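Local coordinates for protein 2-hydroxyisobutyryl-CoA synthetase (Aquincola tertiaricarbonis, PDB 6HDY) that belongs to the acyl-CoA synthetase-like adenylate-forming (ANL) enzymes, with a large AMP-binding domain and a smaller C-terminal domain, at residues Pro109-Pro117 / Glu331-Arg339. Residues are numbered along the deposited sequence; the frame is centred on the assembly and turned at random.
Sequences PFGDYVCVP and ERTSQPMIR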
loop_
_atom_site.group_PDB
_atom_site.type_symbol
_atom_site.label_atom_id
_atom_site.label_comp_id
_atom_site.label_asym_id
_atom_site.label_seq_id
_atom_site.Cartn_x
_atom_site.Cartn_y
_atom_site.Cartn_z
ATOM N N PRO A 109 13.376 -5.821 18.217
ATOM C CA PRO A 109 12.223 -4.975 17.884
ATOM C C PRO A 109 10.835 -5.553 18.164
ATOM O O PRO A 109 9.883 -4.772 18.275
ATOM C CB PRO A 109 12.425 -4.723 16.392
ATOM C CG PRO A 109 13.109 -5.966 15.876
ATOM C CD PRO A 109 13.809 -6.619 17.053
ATOM N N PHE A 110 10.689 -6.890 18.231
ATOM C CA PHE A 110 9.366 -7.535 18.326
ATOM C C PHE A 110 8.904 -8.002 19.712
ATOM O O PHE A 110 7.769 -8.467 19.842
ATOM C CB PHE A 110 9.294 -8.708 17.335
ATOM C CG PHE A 110 9.618 -8.259 15.935
ATOM C CD1 PHE A 110 8.898 -7.226 15.330
ATOM C CD2 PHE A 110 10.702 -8.799 15.247
ATOM C CE1 PHE A 110 9.248 -6.757 14.063
ATOM C CE2 PHE A 110 11.029 -8.344 13.962
ATOM C CZ PHE A 110 10.281 -7.345 13.371
ATOM N N GLY A 111 9.744 -7.857 20.727
ATOM C CA GLY A 111 9.374 -8.276 22.073
ATOM C C GLY A 111 9.715 -9.715 22.395
ATOM O O GLY A 111 10.132 -10.494 21.525
ATOM N N ASP A 112 9.506 -10.084 23.659
ATOM C CA ASP A 112 9.815 -11.431 24.090
ATOM C C ASP A 112 8.652 -12.412 23.900
ATOM O O ASP A 112 8.684 -13.524 24.433
ATOM C CB ASP A 112 10.376 -11.450 25.507
ATOM C CG ASP A 112 11.791 -11.970 25.508
ATOM O OD1 ASP A 112 12.331 -12.249 24.397
ATOM O OD2 ASP A 112 12.362 -12.130 26.608
ATOM N N TYR A 113 7.688 -12.031 23.063
ATOM C CA TYR A 113 6.549 -12.858 22.702
ATOM C C TYR A 113 6.562 -13.197 21.201
ATOM O O TYR A 113 5.585 -13.756 20.714
ATOM C CB TYR A 113 5.223 -12.200 23.139
ATOM C CG TYR A 113 5.021 -10.814 22.577
ATOM C CD1 TYR A 113 5.633 -9.708 23.165
ATOM C CD2 TYR A 113 4.248 -10.606 21.438
ATOM C CE1 TYR A 113 5.500 -8.435 22.623
ATOM C CE2 TYR A 113 4.086 -9.329 20.898
ATOM C CZ TYR A 113 4.743 -8.250 21.479
ATOM O OH TYR A 113 4.591 -6.977 20.999
ATOM N N VAL A 114 7.672 -12.901 20.483
ATOM C CA VAL A 114 7.789 -13.162 19.043
ATOM C C VAL A 114 7.676 -14.680 18.698
ATOM O O VAL A 114 7.008 -15.022 17.728
ATOM C CB VAL A 114 9.026 -12.488 18.409
ATOM C CG1 VAL A 114 10.346 -13.083 18.926
ATOM C CG2 VAL A 114 8.955 -12.530 16.892
ATOM N N CYS A 115 8.333 -15.556 19.498
ATOM C CA CYS A 115 8.341 -17.026 19.488
ATOM C C CYS A 115 9.153 -17.620 18.366
ATOM O O CYS A 115 9.937 -18.525 18.611
ATOM C CB CYS A 115 6.929 -17.608 19.510
ATOM S SG CYS A 115 6.010 -17.281 21.030
ATOM N N VAL A 116 8.896 -17.178 17.124
ATOM C CA VAL A 116 9.580 -17.714 15.953
ATOM C C VAL A 116 11.000 -17.163 15.881
ATOM O O VAL A 116 11.240 -16.064 16.399
ATOM C CB VAL A 116 8.786 -17.435 14.636
ATOM C CG1 VAL A 116 7.454 -18.174 14.609
ATOM C CG2 VAL A 116 8.620 -15.945 14.354
ATOM N N PRO A 117 11.955 -17.859 15.210
ATOM C CA PRO A 117 13.280 -17.255 15.040
ATOM C C PRO A 117 13.168 -16.062 14.102
ATOM O O PRO A 117 12.231 -15.984 13.306
ATOM C CB PRO A 117 14.117 -18.370 14.394
ATOM C CG PRO A 117 13.287 -19.618 14.496
ATOM C CD PRO A 117 11.866 -19.160 14.510
ATOM N N GLU A 331 -4.211 -20.281 15.785
ATOM C CA GLU A 331 -3.475 -20.667 14.583
ATOM C C GLU A 331 -2.321 -19.722 14.247
ATOM O O GLU A 331 -2.125 -19.384 13.071
ATOM C CB GLU A 331 -4.453 -20.788 13.392
ATOM C CG GLU A 331 -5.467 -21.922 13.509
ATOM C CD GLU A 331 -6.339 -22.185 12.297
ATOM O OE1 GLU A 331 -6.460 -21.294 11.428
ATOM O OE2 GLU A 331 -6.900 -23.297 12.212
ATOM N N ARG A 332 -1.540 -19.298 15.269
ATOM C CA ARG A 332 -0.384 -18.410 15.065
ATOM C C ARG A 332 0.831 -18.813 15.872
ATOM O O ARG A 332 0.725 -19.086 17.067
ATOM C CB ARG A 332 -0.748 -16.927 15.313
ATOM C CG ARG A 332 -1.496 -16.295 14.142
ATOM C CD ARG A 332 -1.482 -14.788 14.153
ATOM N NE ARG A 332 -0.134 -14.195 14.087
ATOM C CZ ARG A 332 0.098 -12.887 14.089
ATOM N NH1 ARG A 332 -0.913 -12.025 14.145
ATOM N NH2 ARG A 332 1.344 -12.428 14.036
ATOM N N THR A 333 1.996 -18.851 15.213
ATOM C CA THR A 333 3.270 -19.190 15.849
ATOM C C THR A 333 4.122 -17.943 16.121
ATOM O O THR A 333 4.998 -17.990 16.975
ATOM C CB THR A 333 4.031 -20.218 14.999
ATOM O OG1 THR A 333 4.160 -19.712 13.666
ATOM C CG2 THR A 333 3.363 -21.599 14.992
ATOM N N SER A 334 3.881 -16.831 15.392
ATOM C CA SER A 334 4.656 -15.577 15.534
ATOM C C SER A 334 3.814 -14.545 16.281
ATOM O O SER A 334 2.649 -14.335 15.916
ATOM C CB SER A 334 5.090 -15.034 14.168
ATOM O OG SER A 334 4.023 -14.363 13.508
ATOM N N GLN A 335 4.391 -13.916 17.342
ATOM C CA GLN A 335 3.681 -12.959 18.211
ATOM C C GLN A 335 2.282 -13.465 18.608
ATOM O O GLN A 335 1.305 -12.738 18.432
ATOM C CB GLN A 335 3.647 -11.545 17.596
ATOM C CG GLN A 335 5.065 -10.930 17.485
ATOM C CD GLN A 335 5.022 -9.499 16.973
ATOM O OE1 GLN A 335 4.354 -9.188 15.986
ATOM N NE2 GLN A 335 5.753 -8.600 17.621
ATOM N N PRO A 336 2.124 -14.741 19.097
ATOM C CA PRO A 336 0.763 -15.204 19.434
ATOM C C PRO A 336 0.206 -14.433 20.623
ATOM O O PRO A 336 0.915 -14.179 21.593
ATOM C CB PRO A 336 0.940 -16.701 19.718
ATOM C CG PRO A 336 2.351 -16.844 20.151
ATOM C CD PRO A 336 3.136 -15.779 19.411
ATOM N N MET A 337 -1.030 -14.011 20.505
ATOM C CA MET A 337 -1.722 -13.259 21.547
ATOM C C MET A 337 -2.590 -14.204 22.353
ATOM O O MET A 337 -3.454 -14.879 21.788
ATOM C CB MET A 337 -2.599 -12.147 20.948
ATOM C CG MET A 337 -1.856 -10.999 20.291
ATOM S SD MET A 337 -0.674 -10.046 21.266
ATOM C CE MET A 337 -1.359 -9.984 22.740
ATOM N N ILE A 338 -2.318 -14.298 23.661
ATOM C CA ILE A 338 -3.070 -15.182 24.551
ATOM C C ILE A 338 -3.772 -14.337 25.595
ATOM O O ILE A 338 -3.149 -13.822 26.526
ATOM C CB ILE A 338 -2.229 -16.350 25.157
ATOM C CG1 ILE A 338 -1.452 -17.109 24.057
ATOM C CG2 ILE A 338 -3.132 -17.306 25.949
ATOM C CD1 ILE A 338 -0.368 -17.969 24.553
ATOM N N ARG A 339 -5.078 -14.209 25.425
ATOM C CA ARG A 339 -5.958 -13.431 26.280
ATOM C C ARG A 339 -5.580 -11.954 26.243
ATOM O O ARG A 339 -5.364 -11.332 27.276
ATOM C CB ARG A 339 -6.066 -14.027 27.713
ATOM C CG ARG A 339 -7.066 -15.152 27.728
ATOM C CD ARG A 339 -7.274 -15.861 29.046
ATOM N NE ARG A 339 -7.529 -14.983 30.186
ATOM C CZ ARG A 339 -8.720 -14.525 30.556
ATOM N NH1 ARG A 339 -9.800 -14.793 29.831
ATOM N NH2 ARG A 339 -8.837 -13.774 31.639
#
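Gln335 reaches from its loop past Tyr113 to the backbone of Phe110, its chain extended beyond CG (chi2 -176°). The amide lies within 3° of parallel to the Tyr113 ring, with NE2 3.7 Å from Tyr113 CE2, yet stands almost perpendicular to the Phe110 ring. Its NE2 donates to Phe110 O at 3.0 Å, in the carbonyl plane and on a lone pair; that oxygen lies almost in the amide plane. Gly138 N binds Gln335 OE1, so both ends of the amide are held and its rotation is fixed.

From the backbone, Gln335 N donates to Val114 O (2.9 Å, 162° at the hydrogen). This donor stands above the carbonyl plane, while Val116 N binds the same oxygen from the opposite face. Cys115 SG packs on Pro336 CD at 3.6 Å, and the branches of Val116 divide: CG1 meets Thr333 O, whereas CG2 touches Ser334 CB at 3.7 Å.

Helix 43-64 adds Tyr60 against Cys115 and Val116. The Gln335 side chain is about 13 Å from the bound (3S)-3-hydroxybutanoic acid. Neither segment has regular helix or strand: a classic gamma turn, Val114-Val116 around Cys115, meets the loop between strands 322-329 and 340-347 of this ANL-type fold.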